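PDB 6MKB: tumor necrosis factor ligand superfamily member 9 from Mus musculus, which binds the receptor TNFRSF9 (4-1BB) as a cytokine of the tumour necrosis factor family and induces proliferation of activated T cells. Local coordinates for residues His129-Gly134 with Phe159-Val164; Pro8-Leu13 with Tyr61-Leu66; Ala19-Thr24 with Ala137-Ala142. All blocks are in the same frame, centred on the assembly; numbering follows the deposited sequence.

Contact 1 of 3, residues His129-Gly134 with Phe159-Val164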
loop_
_atom_site.group_PDB
_atom_site.type_symbol
_atom_site.label_atom_id
_atom_site.label_comp_id
_atom_site.label_asym_id
_atom_site.label_seq_id
_atom_site.Cartn_x
_atom_site.Cartn_y
_atom_site.Cartn_z
ATOM N N HIS B 129 18.946 6.688 -10.304
ATOM C CA HIS B 129 18.383 5.384 -9.946
ATOM C C HIS B 129 17.285 5.007 -10.935
ATOM O O HIS B 129 16.442 5.834 -11.280
ATOM C CB HIS B 129 17.852 5.376 -8.496
ATOM C CG HIS B 129 18.259 4.169 -7.715
ATOM N ND1 HIS B 129 17.813 2.912 -8.058
ATOM C CD2 HIS B 129 19.045 4.068 -6.625
ATOM C CE1 HIS B 129 18.342 2.087 -7.173
ATOM N NE2 HIS B 129 19.096 2.732 -6.297
ATOM N N ARG B 130 17.341 3.773 -11.429
ATOM C CA ARG B 130 16.408 3.245 -12.423
ATOM C C ARG B 130 15.594 2.147 -11.771
ATOM O O ARG B 130 16.146 1.270 -11.092
ATOM C CB ARG B 130 17.157 2.742 -13.680
ATOM C CG ARG B 130 17.855 3.880 -14.387
ATOM C CD ARG B 130 18.774 3.420 -15.476
ATOM N NE ARG B 130 19.023 4.544 -16.364
ATOM C CZ ARG B 130 18.328 4.816 -17.458
ATOM N NH1 ARG B 130 17.363 3.997 -17.865
ATOM N NH2 ARG B 130 18.556 5.933 -18.132
ATOM N N LEU B 131 14.273 2.243 -11.927
ATOM C CA LEU B 131 13.302 1.342 -11.331
ATOM C C LEU B 131 12.332 0.847 -12.397
ATOM O O LEU B 131 11.700 1.643 -13.077
ATOM C CB LEU B 131 12.544 2.111 -10.231
ATOM C CG LEU B 131 12.856 1.902 -8.737
ATOM C CD1 LEU B 131 14.294 1.791 -8.437
ATOM C CD2 LEU B 131 12.310 3.046 -7.921
ATOM N N SER B 132 12.257 -0.456 -12.578
ATOM C CA SER B 132 11.324 -1.092 -13.495
ATOM C C SER B 132 10.513 -2.113 -12.673
ATOM O O SER B 132 10.882 -2.410 -11.529
ATOM C CB SER B 132 12.049 -1.723 -14.689
ATOM O OG SER B 132 12.780 -2.889 -14.358
ATOM N N VAL B 133 9.393 -2.605 -13.213
ATOM C CA VAL B 133 8.552 -3.559 -12.493
ATOM C C VAL B 133 8.298 -4.780 -13.367
ATOM O O VAL B 133 7.793 -4.663 -14.490
ATOM C CB VAL B 133 7.217 -2.904 -12.030
ATOM C CG1 VAL B 133 6.331 -3.897 -11.255
ATOM C CG2 VAL B 133 7.484 -1.649 -11.200
ATOM N N GLY B 134 8.616 -5.939 -12.826
ATOM C CA GLY B 134 8.377 -7.202 -13.498
ATOM C C GLY B 134 7.133 -7.894 -12.993
ATOM O O GLY B 134 6.876 -7.956 -11.788
ATOM N N PHE B 159 2.307 2.023 -10.128
ATOM C CA PHE B 159 3.631 2.043 -9.561
ATOM C C PHE B 159 4.048 3.492 -9.461
ATOM O O PHE B 159 3.752 4.289 -10.357
ATOM C CB PHE B 159 4.583 1.199 -10.417
ATOM C CG PHE B 159 6.046 1.560 -10.478
ATOM C CD1 PHE B 159 6.836 1.530 -9.328
ATOM C CD2 PHE B 159 6.668 1.792 -11.703
ATOM C CE1 PHE B 159 8.205 1.841 -9.390
ATOM C CE2 PHE B 159 8.042 2.050 -11.774
ATOM C CZ PHE B 159 8.801 2.084 -10.617
ATOM N N GLY B 160 4.684 3.827 -8.350
ATOM C CA GLY B 160 5.198 5.172 -8.138
ATOM C C GLY B 160 6.105 5.309 -6.937
ATOM O O GLY B 160 6.502 4.313 -6.327
ATOM N N LEU B 161 6.434 6.557 -6.605
ATOM C CA LEU B 161 7.297 6.935 -5.483
ATOM C C LEU B 161 7.172 8.404 -5.199
ATOM O O LEU B 161 6.585 9.155 -5.990
ATOM C CB LEU B 161 8.807 6.573 -5.677
ATOM C CG LEU B 161 9.491 6.709 -7.069
ATOM C CD1 LEU B 161 9.400 8.083 -7.626
ATOM C CD2 LEU B 161 10.932 6.394 -6.972
ATOM N N PHE B 162 7.701 8.802 -4.044
ATOM C CA PHE B 162 7.785 10.178 -3.628
ATOM C C PHE B 162 8.978 10.395 -2.718
ATOM O O PHE B 162 9.291 9.539 -1.904
ATOM C CB PHE B 162 6.501 10.697 -2.987
ATOM C CG PHE B 162 5.747 9.899 -1.969
ATOM C CD1 PHE B 162 6.049 10.010 -0.617
ATOM C CD2 PHE B 162 4.595 9.186 -2.330
ATOM C CE1 PHE B 162 5.245 9.368 0.352
ATOM C CE2 PHE B 162 3.799 8.546 -1.364
ATOM C CZ PHE B 162 4.113 8.659 -0.032
ATOM N N LEU B 163 9.655 11.544 -2.875
ATOM C CA LEU B 163 10.797 11.905 -2.060
ATOM C C LEU B 163 10.317 12.369 -0.693
ATOM O O LEU B 163 9.594 13.362 -0.588
ATOM C CB LEU B 163 11.670 12.968 -2.754
ATOM C CG LEU B 163 12.930 13.462 -2.004
ATOM C CD1 LEU B 163 13.860 12.290 -1.632
ATOM C CD2 LEU B 163 13.699 14.464 -2.859
ATOM N N VAL B 164 10.737 11.641 0.344
ATOM C CA VAL B 164 10.394 11.836 1.756
ATOM C C VAL B 164 11.503 12.636 2.465
ATOM O O VAL B 164 11.226 13.501 3.293
ATOM C CB VAL B 164 10.167 10.428 2.391
ATOM C CG1 VAL B 164 10.285 10.433 3.898
ATOM C CG2 VAL B 164 8.833 9.837 1.953
#

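Contact 2 of 3, residues Pro8-Leu13 with Tyr61-Leu66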
loop_
_atom_site.group_PDB
_atom_site.type_symbol
_atom_site.label_atom_id
_atom_site.label_comp_id
_atom_site.label_asym_id
_atom_site.label_seq_id
_atom_site.Cartn_x
_atom_site.Cartn_y
_atom_site.Cartn_z
ATOM N N PRO B 8 6.547 19.155 -4.761
ATOM C CA PRO B 8 6.824 17.787 -4.269
ATOM C C PRO B 8 7.266 16.825 -5.374
ATOM O O PRO B 8 6.758 16.896 -6.492
ATOM C CB PRO B 8 5.485 17.351 -3.658
ATOM C CG PRO B 8 4.774 18.660 -3.347
ATOM C CD PRO B 8 5.137 19.523 -4.517
ATOM N N VAL B 9 8.244 15.955 -5.071
ATOM C CA VAL B 9 8.743 14.963 -6.019
ATOM C C VAL B 9 7.861 13.742 -5.850
ATOM O O VAL B 9 7.852 13.132 -4.780
ATOM C CB VAL B 9 10.250 14.684 -5.833
ATOM C CG1 VAL B 9 10.721 13.559 -6.751
ATOM C CG2 VAL B 9 11.078 15.952 -6.057
ATOM N N PHE B 10 7.022 13.462 -6.867
ATOM C CA PHE B 10 6.028 12.387 -6.855
ATOM C C PHE B 10 5.755 11.868 -8.254
ATOM O O PHE B 10 5.720 12.638 -9.213
ATOM C CB PHE B 10 4.694 12.905 -6.219
ATOM C CG PHE B 10 3.542 11.910 -6.167
ATOM C CD1 PHE B 10 3.478 10.946 -5.168
ATOM C CD2 PHE B 10 2.526 11.944 -7.115
ATOM C CE1 PHE B 10 2.427 10.026 -5.127
ATOM C CE2 PHE B 10 1.470 11.034 -7.063
ATOM C CZ PHE B 10 1.427 10.083 -6.070
ATOM N N ALA B 11 5.510 10.559 -8.356
ATOM C CA ALA B 11 5.126 9.879 -9.593
ATOM C C ALA B 11 4.141 8.754 -9.295
ATOM O O ALA B 11 4.270 8.081 -8.279
ATOM C CB ALA B 11 6.349 9.330 -10.303
ATOM N N LYS B 12 3.154 8.572 -10.169
ATOM C CA LYS B 12 2.177 7.481 -10.117
ATOM C C LYS B 12 1.865 7.075 -11.538
ATOM O O LYS B 12 1.097 7.757 -12.219
ATOM C CB LYS B 12 0.893 7.835 -9.330
ATOM C CG LYS B 12 0.029 6.599 -9.060
ATOM C CD LYS B 12 -1.327 6.901 -8.416
ATOM C CE LYS B 12 -2.217 5.693 -8.591
ATOM N NZ LYS B 12 -3.481 5.801 -7.834
ATOM N N LEU B 13 2.528 6.009 -12.001
ATOM C CA LEU B 13 2.383 5.444 -13.345
ATOM C C LEU B 13 1.282 4.418 -13.335
ATOM O O LEU B 13 1.070 3.787 -12.314
ATOM C CB LEU B 13 3.708 4.818 -13.845
ATOM C CG LEU B 13 4.948 5.718 -13.787
ATOM C CD1 LEU B 13 6.168 4.982 -14.238
ATOM C CD2 LEU B 13 4.779 6.971 -14.599
ATOM N N TYR B 61 9.532 6.916 -0.706
ATOM C CA TYR B 61 8.467 5.994 -0.384
ATOM C C TYR B 61 8.074 5.402 -1.723
ATOM O O TYR B 61 7.582 6.136 -2.582
ATOM C CB TYR B 61 7.324 6.733 0.303
ATOM C CG TYR B 61 6.105 5.893 0.627
ATOM C CD1 TYR B 61 5.184 5.554 -0.362
ATOM C CD2 TYR B 61 5.799 5.557 1.938
ATOM C CE1 TYR B 61 4.035 4.830 -0.062
ATOM C CE2 TYR B 61 4.634 4.871 2.253
ATOM C CZ TYR B 61 3.772 4.475 1.246
ATOM O OH TYR B 61 2.624 3.771 1.551
ATOM N N VAL B 62 8.401 4.124 -1.964
ATOM C CA VAL B 62 8.100 3.479 -3.241
ATOM C C VAL B 62 6.880 2.609 -3.029
ATOM O O VAL B 62 6.770 1.953 -1.986
ATOM C CB VAL B 62 9.311 2.688 -3.795
ATOM C CG1 VAL B 62 9.075 2.290 -5.250
ATOM C CG2 VAL B 62 10.597 3.491 -3.665
ATOM N N PHE B 63 5.928 2.651 -3.976
ATOM C CA PHE B 63 4.688 1.890 -3.852
ATOM C C PHE B 63 4.355 1.163 -5.143
ATOM O O PHE B 63 4.693 1.609 -6.243
ATOM C CB PHE B 63 3.514 2.787 -3.404
ATOM C CG PHE B 63 3.142 3.917 -4.338
ATOM C CD1 PHE B 63 2.224 3.719 -5.373
ATOM C CD2 PHE B 63 3.672 5.191 -4.162
ATOM C CE1 PHE B 63 1.898 4.758 -6.255
ATOM C CE2 PHE B 63 3.323 6.236 -5.028
ATOM C CZ PHE B 63 2.438 6.014 -6.063
ATOM N N LEU B 64 3.671 0.022 -4.968
ATOM C CA LEU B 64 3.129 -0.876 -5.975
ATOM C C LEU B 64 1.718 -1.210 -5.598
ATOM O O LEU B 64 1.447 -1.493 -4.427
ATOM C CB LEU B 64 3.931 -2.169 -6.087
ATOM C CG LEU B 64 5.370 -2.087 -6.591
ATOM C CD1 LEU B 64 6.107 -3.441 -6.353
ATOM C CD2 LEU B 64 5.419 -1.713 -8.077
ATOM N N GLU B 65 0.814 -1.200 -6.586
ATOM C CA GLU B 65 -0.561 -1.611 -6.368
ATOM C C GLU B 65 -1.001 -2.517 -7.512
ATOM O O GLU B 65 -1.103 -2.061 -8.642
ATOM C CB GLU B 65 -1.489 -0.416 -6.214
ATOM C CG GLU B 65 -2.894 -0.865 -5.850
ATOM C CD GLU B 65 -3.819 0.236 -5.391
ATOM O OE1 GLU B 65 -4.999 -0.081 -5.121
ATOM O OE2 GLU B 65 -3.378 1.406 -5.307
ATOM N N LEU B 66 -1.164 -3.809 -7.218
ATOM C CA LEU B 66 -1.581 -4.821 -8.164
ATOM C C LEU B 66 -3.084 -4.929 -8.175
ATOM O O LEU B 66 -3.701 -5.121 -7.122
ATOM C CB LEU B 66 -0.967 -6.187 -7.823
ATOM C CG LEU B 66 -1.348 -7.386 -8.731
ATOM C CD1 LEU B 66 -0.894 -7.162 -10.183
ATOM C CD2 LEU B 66 -0.728 -8.680 -8.209
#

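Contact 3 of 3, residues Ala19-Thr24 with Ala137-Ala142. With NAG (2-acetamido-2-deoxy-beta-D-glucopyranose), chain F; NAG (2-acetamido-2-deoxy-beta-D-glucopyranose), chain C.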
loop_
_atom_site.group_PDB
_atom_site.type_symbol
_atom_site.label_atom_id
_atom_site.label_comp_id
_atom_site.label_asym_id
_atom_site.label_seq_id
_atom_site.Cartn_x
_atom_site.Cartn_y
_atom_site.Cartn_z
ATOM N N ALA B 19 -3.505 -8.573 -21.396
ATOM C CA ALA B 19 -4.652 -9.471 -21.642
ATOM C C ALA B 19 -4.590 -10.809 -20.895
ATOM O O ALA B 19 -5.631 -11.421 -20.649
ATOM C CB ALA B 19 -4.795 -9.733 -23.138
ATOM N N SER B 20 -3.385 -11.266 -20.571
ATOM C CA SER B 20 -3.123 -12.522 -19.856
ATOM C C SER B 20 -1.850 -12.366 -19.056
ATOM O O SER B 20 -1.122 -11.393 -19.272
ATOM C CB SER B 20 -3.014 -13.692 -20.835
ATOM O OG SER B 20 -1.867 -13.581 -21.661
ATOM N N LEU B 21 -1.573 -13.293 -18.133
ATOM C CA LEU B 21 -0.373 -13.165 -17.323
ATOM C C LEU B 21 0.793 -13.954 -17.899
ATOM O O LEU B 21 0.626 -15.017 -18.488
ATOM C CB LEU B 21 -0.627 -13.568 -15.862
ATOM C CG LEU B 21 -1.705 -12.814 -15.084
ATOM C CD1 LEU B 21 -1.800 -13.327 -13.666
ATOM C CD2 LEU B 21 -1.505 -11.284 -15.127
ATOM N N CYS B 22 1.978 -13.399 -17.742
ATOM C CA CYS B 22 3.241 -13.976 -18.176
ATOM C C CYS B 22 4.376 -13.273 -17.426
ATOM O O CYS B 22 4.157 -12.232 -16.781
ATOM C CB CYS B 22 3.402 -13.855 -19.691
ATOM S SG CYS B 22 3.405 -12.147 -20.298
ATOM N N ASN B 23 5.584 -13.842 -17.524
ATOM C CA ASN B 23 6.779 -13.288 -16.902
ATOM C C ASN B 23 7.379 -12.291 -17.882
ATOM O O ASN B 23 7.866 -12.693 -18.938
ATOM C CB ASN B 23 7.754 -14.410 -16.480
ATOM C CG ASN B 23 7.194 -15.343 -15.430
ATOM O OD1 ASN B 23 6.242 -15.034 -14.710
ATOM N ND2 ASN B 23 7.778 -16.512 -15.328
ATOM N N THR B 24 7.264 -10.982 -17.565
ATOM C CA THR B 24 7.695 -9.860 -18.419
ATOM C C THR B 24 7.916 -8.564 -17.605
ATOM O O THR B 24 7.448 -8.448 -16.474
ATOM C CB THR B 24 6.603 -9.603 -19.516
ATOM O OG1 THR B 24 7.083 -8.665 -20.483
ATOM C CG2 THR B 24 5.264 -9.095 -18.937
ATOM N N ALA B 137 4.413 -14.821 -12.411
ATOM C CA ALA B 137 3.260 -15.665 -12.111
ATOM C C ALA B 137 3.529 -17.147 -12.394
ATOM O O ALA B 137 4.137 -17.498 -13.402
ATOM C CB ALA B 137 2.034 -15.200 -12.903
ATOM N N TYR B 138 3.080 -18.000 -11.482
ATOM C CA TYR B 138 3.052 -19.440 -11.610
ATOM C C TYR B 138 1.609 -19.860 -11.355
ATOM O O TYR B 138 1.141 -19.763 -10.222
ATOM C CB TYR B 138 4.040 -20.153 -10.674
ATOM C CG TYR B 138 3.870 -21.662 -10.689
ATOM C CD1 TYR B 138 3.941 -22.383 -11.882
ATOM C CD2 TYR B 138 3.599 -22.366 -9.517
ATOM C CE1 TYR B 138 3.745 -23.762 -11.909
ATOM C CE2 TYR B 138 3.438 -23.752 -9.528
ATOM C CZ TYR B 138 3.522 -24.449 -10.727
ATOM O OH TYR B 138 3.367 -25.817 -10.757
ATOM N N LEU B 139 0.884 -20.228 -12.424
ATOM C CA LEU B 139 -0.521 -20.614 -12.337
ATOM C C LEU B 139 -0.720 -22.002 -12.894
ATOM O O LEU B 139 -0.145 -22.337 -13.935
ATOM C CB LEU B 139 -1.439 -19.591 -13.055
ATOM C CG LEU B 139 -1.429 -18.154 -12.488
ATOM C CD1 LEU B 139 -2.022 -17.155 -13.480
ATOM C CD2 LEU B 139 -2.082 -18.078 -11.104
ATOM N N HIS B 140 -1.517 -22.823 -12.184
ATOM C CA HIS B 140 -1.820 -24.217 -12.555
ATOM C C HIS B 140 -3.189 -24.655 -11.985
ATOM O O HIS B 140 -3.705 -23.992 -11.084
ATOM C CB HIS B 140 -0.697 -25.140 -12.041
ATOM C CG HIS B 140 -0.567 -25.144 -10.548
ATOM N ND1 HIS B 140 -1.154 -26.131 -9.775
ATOM C CD2 HIS B 140 0.033 -24.250 -9.732
ATOM C CE1 HIS B 140 -0.859 -25.828 -8.524
ATOM N NE2 HIS B 140 -0.155 -24.701 -8.448
ATOM N N GLY B 141 -3.727 -25.771 -12.487
ATOM C CA GLY B 141 -5.013 -26.303 -12.037
ATOM C C GLY B 141 -6.051 -26.446 -13.130
ATOM O O GLY B 141 -7.014 -27.199 -12.970
ATOM N N ALA B 142 -5.864 -25.716 -14.243
ATOM C CA ALA B 142 -6.723 -25.731 -15.428
ATOM C C ALA B 142 -5.906 -25.437 -16.691
ATOM O O ALA B 142 -4.836 -24.823 -16.606
ATOM C CB ALA B 142 -7.844 -24.707 -15.285
HETATM C C1 NAG F . 7.366 -17.512 -14.388
HETATM C C2 NAG F . 6.975 -18.810 -15.093
HETATM C C3 NAG F . 6.663 -19.876 -14.042
HETATM C C4 NAG F . 7.754 -20.018 -12.976
HETATM C C5 NAG F . 8.153 -18.655 -12.417
HETATM C C6 NAG F . 9.360 -18.730 -11.490
HETATM C C7 NAG F . 5.548 -18.730 -17.123
HETATM C C8 NAG F . 4.360 -17.991 -17.649
HETATM N N2 NAG F . 5.753 -18.566 -15.823
HETATM O O3 NAG F . 6.408 -21.132 -14.690
HETATM O O4 NAG F . 7.287 -20.851 -11.912
HETATM O O5 NAG F . 8.454 -17.741 -13.482
HETATM O O6 NAG F . 9.361 -17.524 -10.722
HETATM O O7 NAG F . 6.224 -19.426 -17.857
HETATM C C1 NAG C . 7.813 -22.168 -11.810
HETATM C C2 NAG C . 7.585 -22.638 -10.371
HETATM C C3 NAG C . 7.864 -24.140 -10.213
HETATM C C4 NAG C . 7.140 -24.985 -11.266
HETATM C C5 NAG C . 7.419 -24.443 -12.677
HETATM C C6 NAG C . 6.557 -25.129 -13.736
HETATM C C7 NAG C . 7.895 -21.176 -8.409
HETATM C C8 NAG C . 8.903 -20.347 -7.665
HETATM N N2 NAG C . 8.384 -21.835 -9.459
HETATM O O3 NAG C . 7.467 -24.581 -8.911
HETATM O O4 NAG C . 7.553 -26.356 -11.138
HETATM O O5 NAG C . 7.153 -23.037 -12.745
HETATM O O6 NAG C . 6.599 -24.369 -14.943
HETATM O O7 NAG C . 6.727 -21.236 -8.048
#

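Contact 1 of 3, residues His129-Gly134 with Phe159-Val164
Phe159 and Val133 meet in the interior of the TNF homology domain, a jelly-roll sandwich of two antiparallel sheets, and show how such a core is closed by side chains alone. Strands 129-134 and 159-163 lie in facing layers, run at 150° to each other and approach to 9.0 Å between their axes. No hydrogen bond joins them, so apolar packing does the work. The tight part surrounds the Phe159 ring, which is met by two residues in different ways. Val133 lays CG2 over one face, and its first torsion of -179° explains the aim: CG1 is anti to the backbone N, while CG2 is turned anti to the carbonyl carbon. Leu131 comes instead to the ring's edge, where its CB lies in the ring plane 3.8 Å from Phe159 CZ. Further along, the contact thins to a single meeting of branch ends: Leu131 CD2 reaches Leu161 CD2 at 3.7 Å. Leu87 and Leu52 also pack on Phe159, and Leu64 touches both it and Val133, which continues the apolar interior beyond the pair.

The other side of each strand has a different character. Ser132 points away and hydrogen-bonds Gln88, and the partly exposed Arg130 forms salt bridges with Glu51 and Glu46. Phe162, on the reverse of its strand, stacks on Phe162 of the second subunit. Back in the core, Val133 CG2 sits 3.5 Å from the Phe159 ring centroid, only 11° off the ring normal, in a CH-pi contact.

Contact 2 of 3, residues Pro8-Leu13 with Tyr61-Leu66
Phe63 reaches across to Phe10, Ala11 and Lys12 on one face of the jelly-roll's inner sheet, an example of packing between strands that are not immediate neighbours. Strands 10-13 and 61-66 both flank strand 149-166, which pairs antiparallel with each. They therefore run nearly parallel, at 15°, with 9.1 Å between their axes, and a long side chain must span the strand between them.

From CB, the first torsion of 62° sets CG of Phe63 between the backbone N and the carbonyl carbon, and the ring extends over the intervening Gly160. That residue has no side chain to block the path, and its CA lies 3.6 Å from Phe63 CZ. At the far rim the ring atoms divide their partners. CE2 meets Phe10 CE1 at 3.9 Å, the two side chains crossing at about a right angle. CZ, the tip, comes to 3.5 Å from the backbone O of Ala11. CE1 turns to the aliphatic part of Lys12, which also crosses the phenylalanine nearly perpendicularly.

Lys12 continues extended past the ring, and its NZ remains 5.1 Å from Glu65 OE2, too far for a salt bridge, although the opposite charges may attract weakly. Tyr61 of the second subunit meets the Phe63 ring, placing this face at the dimer interface. Where ring and lysine touch, Lys12 CG lies at the ring's edge, in its plane, 3.8 Å from Phe63 CE1.

Contact 3 of 3, residues Ala19-Thr24 with Ala137-Ala142
Asn23 and Ala137 are joined by the asparagine carbonyl, while the amide nitrogen on the same side chain carries a sugar. The amide is turned so that its two ends do different jobs. OD1 accepts the backbone N-H of Ala137 at 2.9 Å, with the donor nearly on the extension of the C=O bond, at a C=O...N angle of 162°. ND2 is bonded covalently to C1 of the first N-acetylglucosamine. That sugar returns to the same residue, for its N2 donates to Ala137 O at 3.1 Å. The N-H and C=O of Ala137 thus hold the asparagine and its sugar by one bond each.

Tyr138 points away from the loop, to the side followed by the glycan. A chi1 of 172° swings the Tyr138 ring away from its own backbone N and under the second N-acetylglucosamine, whose C2 stands 3.8 Å above the ring plane, displaced toward the rim. The nearest sugar atom to Tyr138 CZ is C4, at 3.7 Å.

Leu21 and Leu139 turn to the inner side of the strand. Their side chains run at a slant to one another and touch through Leu21 CD1 and Leu139 CD1, 3.8 Å apart. Ala137 CB adds a looser contact with Leu21 CB at 4.3 Å. Trp82 also hydrogen-bonds an N-acetylglucosamine through NE1. Asn23 opens the Asn-X-Thr sequon of an occupied N-linked glycosylation site, whose loop is packed through Leu21 against a strand of the TNF homology domain.

In the fold
From the N terminus, strand 10-15 enters first and is joined by contact 2 to strand 58-70, closing a loop of 47 residues across one sheet. Residues 19-24 lie inside that loop but pack against 137-142, so contact 3 crosses contact 2. It also crosses contact 1, which starts at 129-134 and closes only at 159-164, near the C terminus. Contacts 2 and 1 follow in series yet adjoin in space: they share strand 149-166, with Leu13 N probably hydrogen-bonded to Phe159 O. Contact 1 ties the facing sheets together, whereas contact 3, about 24 Å away between centres, holds the glycosylated loop to the far end of strand 129-140.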